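DNA replication and repair protein RecF (Caldanaerobacter subterraneus subsp. tengcongensis, PDB 5Z69) binds ATP and probably single-stranded DNA, as an ABC-type recombination mediator of the RecFOR pathway serving DNA replication, DNA repair and the SOS response. Local coordinates at residues I130-I133 with R139-K142; K202-Y207 with H272-K277. All blocks are in the same frame, centred on the assembly; numbering follows the deposited sequence. Where two conformers were deposited one is given.

Contact 1: residues I130-I133 with R139-K142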
loop_
_atom_site.group_PDB
_atom_site.type_symbol
_atom_site.label_atom_id
_atom_site.label_comp_id
_atom_site.label_asym_id
_atom_site.label_seq_id
_atom_site.Cartn_x
_atom_site.Cartn_y
_atom_site.Cartn_z
ATOM N N ILE A 130 20.219 1.851 5.423
ATOM C CA ILE A 130 19.700 1.515 4.094
ATOM C C ILE A 130 18.625 0.416 4.164
ATOM O O ILE A 130 17.797 0.285 3.260
ATOM C CB ILE A 130 20.832 1.072 3.122
ATOM C CG1 ILE A 130 20.364 1.216 1.669
ATOM C CG2 ILE A 130 21.305 -0.348 3.432
ATOM C CD1 ILE A 130 21.135 0.379 0.683
ATOM N N GLU A 131 18.624 -0.353 5.249
ATOM C CA GLU A 131 17.592 -1.361 5.478
ATOM C C GLU A 131 16.193 -0.756 5.635
ATOM O O GLU A 131 15.188 -1.402 5.317
ATOM C CB GLU A 131 17.920 -2.181 6.711
ATOM C CG GLU A 131 19.213 -2.945 6.632
ATOM C CD GLU A 131 19.554 -3.598 7.958
ATOM O OE1 GLU A 131 18.782 -3.411 8.924
ATOM O OE2 GLU A 131 20.589 -4.291 8.038
ATOM N N ILE A 132 16.125 0.475 6.137
ATOM C CA ILE A 132 14.850 1.170 6.257
ATOM C C ILE A 132 14.266 1.427 4.860
ATOM O O ILE A 132 13.059 1.587 4.685
ATOM C CB ILE A 132 14.992 2.516 7.017
ATOM C CG1 ILE A 132 15.642 2.299 8.395
ATOM C CG2 ILE A 132 13.624 3.215 7.140
ATOM C CD1 ILE A 132 16.114 3.597 9.077
ATOM N N ILE A 133 15.136 1.483 3.865
ATOM C CA ILE A 133 14.691 1.676 2.497
ATOM C C ILE A 133 14.312 0.335 1.863
ATOM O O ILE A 133 13.365 0.256 1.075
ATOM C CB ILE A 133 15.782 2.359 1.656
ATOM C CG1 ILE A 133 16.195 3.685 2.301
ATOM C CG2 ILE A 133 15.313 2.566 0.213
ATOM C CD1 ILE A 133 15.122 4.744 2.290
ATOM N N ARG A 139 10.271 -2.797 9.581
ATOM C CA ARG A 139 11.470 -1.990 9.747
ATOM C C ARG A 139 11.128 -0.507 9.755
ATOM O O ARG A 139 11.603 0.259 10.604
ATOM C CB ARG A 139 12.462 -2.297 8.623
ATOM C CG ARG A 139 13.842 -1.679 8.789
ATOM C CD ARG A 139 14.626 -2.382 9.881
ATOM N NE ARG A 139 16.048 -2.064 9.807
ATOM C CZ ARG A 139 16.608 -0.986 10.352
ATOM N NH1 ARG A 139 15.861 -0.111 11.016
ATOM N NH2 ARG A 139 17.917 -0.788 10.227
ATOM N N ARG A 140 10.299 -0.111 8.798
ATOM C CA ARG A 140 9.938 1.289 8.628
ATOM C C ARG A 140 9.056 1.733 9.797
ATOM O O ARG A 140 9.187 2.845 10.323
ATOM C CB ARG A 140 9.218 1.507 7.289
ATOM C CG ARG A 140 10.148 1.857 6.106
ATOM C CD ARG A 140 9.401 1.754 4.731
ATOM N NE ARG A 140 10.081 0.805 3.850
ATOM C CZ ARG A 140 9.674 -0.435 3.605
ATOM N NH1 ARG A 140 8.560 -0.903 4.144
ATOM N NH2 ARG A 140 10.377 -1.207 2.791
ATOM N N ARG A 141 8.169 0.838 10.205
ATOM C CA ARG A 141 7.281 1.104 11.317
ATOM C C ARG A 141 8.047 1.258 12.650
ATOM O O ARG A 141 7.784 2.172 13.413
ATOM C CB ARG A 141 6.263 -0.020 11.406
ATOM C CG ARG A 141 4.918 0.385 11.915
ATOM C CD ARG A 141 3.916 -0.700 11.601
ATOM N NE ARG A 141 4.423 -2.036 11.917
ATOM C CZ ARG A 141 4.395 -3.064 11.075
ATOM N NH1 ARG A 141 3.881 -2.922 9.844
ATOM N NH2 ARG A 141 4.879 -4.240 11.462
ATOM N N LYS A 142 8.985 0.359 12.920
ATOM C CA LYS A 142 9.761 0.443 14.151
ATOM C C LYS A 142 10.539 1.768 14.178
ATOM O O LYS A 142 10.632 2.410 15.221
ATOM C CB LYS A 142 10.710 -0.756 14.285
ATOM C CG LYS A 142 11.793 -0.577 15.389
ATOM C CD LYS A 142 12.681 -1.818 15.615
ATOM C CE LYS A 142 13.649 -1.590 16.789
ATOM N NZ LYS A 142 14.678 -2.664 16.937
#

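Contact 2: residues K202-Y207 with H272-K277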
loop_
_atom_site.group_PDB
_atom_site.type_symbol
_atom_site.label_atom_id
_atom_site.label_comp_id
_atom_site.label_asym_id
_atom_site.label_seq_id
_atom_site.Cartn_x
_atom_site.Cartn_y
_atom_site.Cartn_z
ATOM N N LYS A 202 -2.996 9.853 13.259
ATOM C CA LYS A 202 -2.936 11.306 13.130
ATOM C C LYS A 202 -1.519 11.834 13.353
ATOM O O LYS A 202 -1.018 12.653 12.577
ATOM C CB LYS A 202 -3.900 11.980 14.111
ATOM C CG LYS A 202 -3.944 13.491 13.935
ATOM C CD LYS A 202 -4.053 14.241 15.250
ATOM C CE LYS A 202 -2.722 14.235 16.002
ATOM N NZ LYS A 202 -2.745 15.037 17.268
ATOM N N VAL A 203 -0.860 11.356 14.402
ATOM C CA VAL A 203 0.478 11.838 14.685
ATOM C C VAL A 203 1.498 11.309 13.682
ATOM O O VAL A 203 2.416 12.038 13.274
ATOM C CB VAL A 203 0.917 11.458 16.107
ATOM C CG1 VAL A 203 2.398 11.807 16.317
ATOM C CG2 VAL A 203 0.023 12.151 17.125
ATOM N N ARG A 204 1.351 10.050 13.282
ATOM C CA ARG A 204 2.242 9.498 12.266
ATOM C C ARG A 204 2.168 10.320 10.986
ATOM O O ARG A 204 3.195 10.567 10.341
ATOM C CB ARG A 204 1.912 8.042 11.959
ATOM C CG ARG A 204 2.415 7.052 12.999
ATOM C CD ARG A 204 2.101 5.623 12.572
ATOM N NE ARG A 204 2.623 4.681 13.545
ATOM C CZ ARG A 204 2.484 3.367 13.473
ATOM N NH1 ARG A 204 1.820 2.814 12.459
ATOM N NH2 ARG A 204 3.005 2.603 14.424
ATOM N N ASN A 205 0.955 10.744 10.629
ATOM C CA ASN A 205 0.761 11.588 9.446
ATOM C C ASN A 205 1.459 12.928 9.597
ATOM O O ASN A 205 2.143 13.393 8.678
ATOM C CB ASN A 205 -0.720 11.827 9.173
ATOM C CG ASN A 205 -0.963 12.463 7.802
ATOM O OD1 ASN A 205 -0.749 11.836 6.769
ATOM N ND2 ASN A 205 -1.392 13.712 7.801
ATOM N N ASN A 206 1.279 13.562 10.752
ATOM C CA ASN A 206 1.970 14.821 11.032
ATOM C C ASN A 206 3.480 14.690 10.831
ATOM O O ASN A 206 4.116 15.570 10.256
ATOM C CB ASN A 206 1.690 15.306 12.459
ATOM C CG ASN A 206 0.212 15.552 12.731
ATOM O OD1 ASN A 206 -0.247 15.411 13.867
ATOM N ND2 ASN A 206 -0.539 15.916 11.696
ATOM N N TYR A 207 4.047 13.582 11.308
ATOM C CA TYR A 207 5.494 13.399 11.228
ATOM C C TYR A 207 5.912 13.111 9.776
ATOM O O TYR A 207 6.924 13.627 9.297
ATOM C CB TYR A 207 5.979 12.253 12.156
ATOM C CG TYR A 207 7.483 12.118 12.162
ATOM C CD1 TYR A 207 8.257 12.758 13.139
ATOM C CD2 TYR A 207 8.142 11.364 11.197
ATOM C CE1 TYR A 207 9.639 12.648 13.139
ATOM C CE2 TYR A 207 9.517 11.251 11.189
ATOM C CZ TYR A 207 10.264 11.894 12.177
ATOM O OH TYR A 207 11.644 11.811 12.174
ATOM N N HIS A 272 -0.250 -1.294 13.726
ATOM C CA HIS A 272 0.824 -2.289 13.748
ATOM C C HIS A 272 0.968 -3.058 12.437
ATOM O O HIS A 272 1.814 -3.957 12.336
ATOM C CB HIS A 272 0.606 -3.288 14.891
ATOM C CG HIS A 272 -0.662 -4.073 14.755
ATOM N ND1 HIS A 272 -1.905 -3.518 14.963
ATOM C CD2 HIS A 272 -0.879 -5.362 14.401
ATOM C CE1 HIS A 272 -2.835 -4.435 14.762
ATOM N NE2 HIS A 272 -2.238 -5.565 14.426
ATOM N N ARG A 273 0.145 -2.720 11.442
ATOM C CA ARG A 273 0.263 -3.349 10.123
ATOM C C ARG A 273 0.498 -2.328 9.042
ATOM O O ARG A 273 0.391 -2.654 7.875
ATOM C CB ARG A 273 -0.999 -4.147 9.760
ATOM C CG ARG A 273 -1.236 -5.372 10.614
ATOM C CD ARG A 273 -0.183 -6.426 10.339
ATOM N NE ARG A 273 -0.519 -7.684 11.000
ATOM C CZ ARG A 273 -1.364 -8.588 10.512
ATOM N NH2 ARG A 273 -1.591 -9.690 11.214
ATOM N N GLU A 274 0.800 -1.091 9.426
ATOM C CA GLU A 274 0.922 -0.010 8.448
ATOM C C GLU A 274 2.309 0.047 7.823
ATOM O O GLU A 274 3.225 -0.662 8.246
ATOM C CB GLU A 274 0.574 1.335 9.099
ATOM C CG GLU A 274 -0.866 1.395 9.613
ATOM C CD GLU A 274 -1.239 2.746 10.211
ATOM O OE1 GLU A 274 -0.331 3.567 10.464
ATOM O OE2 GLU A 274 -2.447 2.988 10.426
ATOM N N ASP A 275 2.461 0.869 6.790
ATOM C CA ASP A 275 3.774 1.102 6.212
ATOM C C ASP A 275 3.781 2.499 5.650
ATOM O O ASP A 275 2.749 3.164 5.670
ATOM C CB ASP A 275 4.082 0.061 5.137
ATOM C CG ASP A 275 5.542 0.050 4.726
ATOM O OD1 ASP A 275 6.351 0.733 5.378
ATOM O OD2 ASP A 275 5.887 -0.651 3.747
ATOM N N PHE A 276 4.934 2.969 5.187
ATOM C CA PHE A 276 4.948 4.158 4.341
ATOM C C PHE A 276 5.908 3.907 3.185
ATOM O O PHE A 276 6.903 3.206 3.330
ATOM C CB PHE A 276 5.302 5.443 5.124
ATOM C CG PHE A 276 6.673 5.452 5.749
ATOM C CD1 PHE A 276 6.876 4.917 7.018
ATOM C CD2 PHE A 276 7.745 6.041 5.094
ATOM C CE1 PHE A 276 8.134 4.946 7.615
ATOM C CE2 PHE A 276 9.008 6.074 5.667
ATOM C CZ PHE A 276 9.211 5.528 6.941
ATOM N N LYS A 277 5.558 4.420 2.015
ATOM C CA LYS A 277 6.339 4.142 0.819
ATOM C C LYS A 277 7.163 5.362 0.506
ATOM O O LYS A 277 6.666 6.488 0.582
ATOM C CB LYS A 277 5.444 3.782 -0.380
ATOM C CG LYS A 277 4.871 2.355 -0.383
ATOM C CD LYS A 277 4.483 1.943 -1.808
ATOM C CE LYS A 277 3.581 0.694 -1.858
ATOM N NZ LYS A 277 4.240 -0.571 -1.399
#

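Contact 1: residues I130-I133 with R139-K142
Glu131 and Arg139 form a salt bridge in which a single carboxylate oxygen, Glu131 OE1, takes both NH2 (3.1 Å) and NE (3.2 Å) of Arg139. OE1 lies in the guanidinium plane, gripped side-on, but the carboxylate is turned 84° from it; NE reaches the anti lone pair of OE1, whereas NH2 comes from above the carboxylate plane. Arg139 starts with CG anti to its backbone N (chi1 -171°) and then bends at chi2, which lays the guanidinium across Ile132. There CG1 of Ile132 presses on one face, 3.6 Å from Arg139 NH1.

On the next residue of the longer helix, the chain of Arg140 runs past Ile132 in the opposite sense. Its CG lies 3.9 Å from Ile132 CG2, and its NE makes a weak, bent bond (122°) to Ile132 O. The firmer hold on this guanidinium is Asp275, salt-bridged to NH1 from strand 275-280. Behind the short helix, Ile132 and Ile133 pack on helix 291-313. The arrangement is a short link between consecutive helices, 131-134 and 137-151, in which arginines of the second close over the first within the RecF/RecN/SMC-type P-loop ATPase fold.

Contact 2: residues K202-Y207 with H272-K277
Arg204 of the long helix 186-222 reaches Glu274, which precedes strand 275-280, and this one pair carries the contact. The helix backbone holds the turn from which it departs, with Lys202 O accepting from Asn206 N and Val203 O from Tyr207 N. Arg204 leaves the helix with CG beside its backbone N (chi1 -78°) and continues fully extended to NE, which carries the guanidinium out to Glu274.

At the far end NH1 donates to Glu274 OE1 over 3.0 Å, with an N-H...O angle of 142°. The oxygen sits near the guanidinium edge, slightly tilted from its plane. NH1 comes from above the carboxylate plane, and the planes of the two groups stand 68° apart, far from a coplanar pairing. Arg204 CD also passes 3.8 Å from Glu274 OE1.

The rest of the guanidinium is taken up as well: NH2 pairs with Asp145, NE bonds Tyr155 OH, and NH1 also gives to Pro271 O. Glu274 is similarly held, OE1 by Tyr231 OH and OE2 by Ser234 OG. Farther along the helix, Tyr207 packs on helix 137-151, the helix that supplies Asp145.

A leucine in place of Arg204 would probably leave Glu274 and Asp145 without their positive mate and Pro271 O without this donor in a buried setting.

The chemistry is that of a buried polar network: the arginine's charge is probably shared between Glu274 and Asp145, and bonds to all three of its nitrogens should fix its rotation, tying helix 186-222 to the residues leading into strand 275-280.

Both contacts are buried and lie away from the ATP site, their centres about 13 Å apart. Contact 1 is local, joining neighbouring helices across a short connection and mixing an ion pair with isoleucine packing; contact 2 brings together segments 65 residues apart and rests on one ion pair at the end of an extended arginine, burying 100 Å² against 286 Å². Helix 137-151 links them: Arg140 NH1 meets Asp275 OD2 at 2.7 Å, and Arg141 NH1 probably bonds Glu274 O. The residues of 272-277 thus face arginines from two helices. Near this junction the second subunit joins in, its Tyr288 bonding Arg141 and its Tyr283 making a cation-pi contact with Arg273.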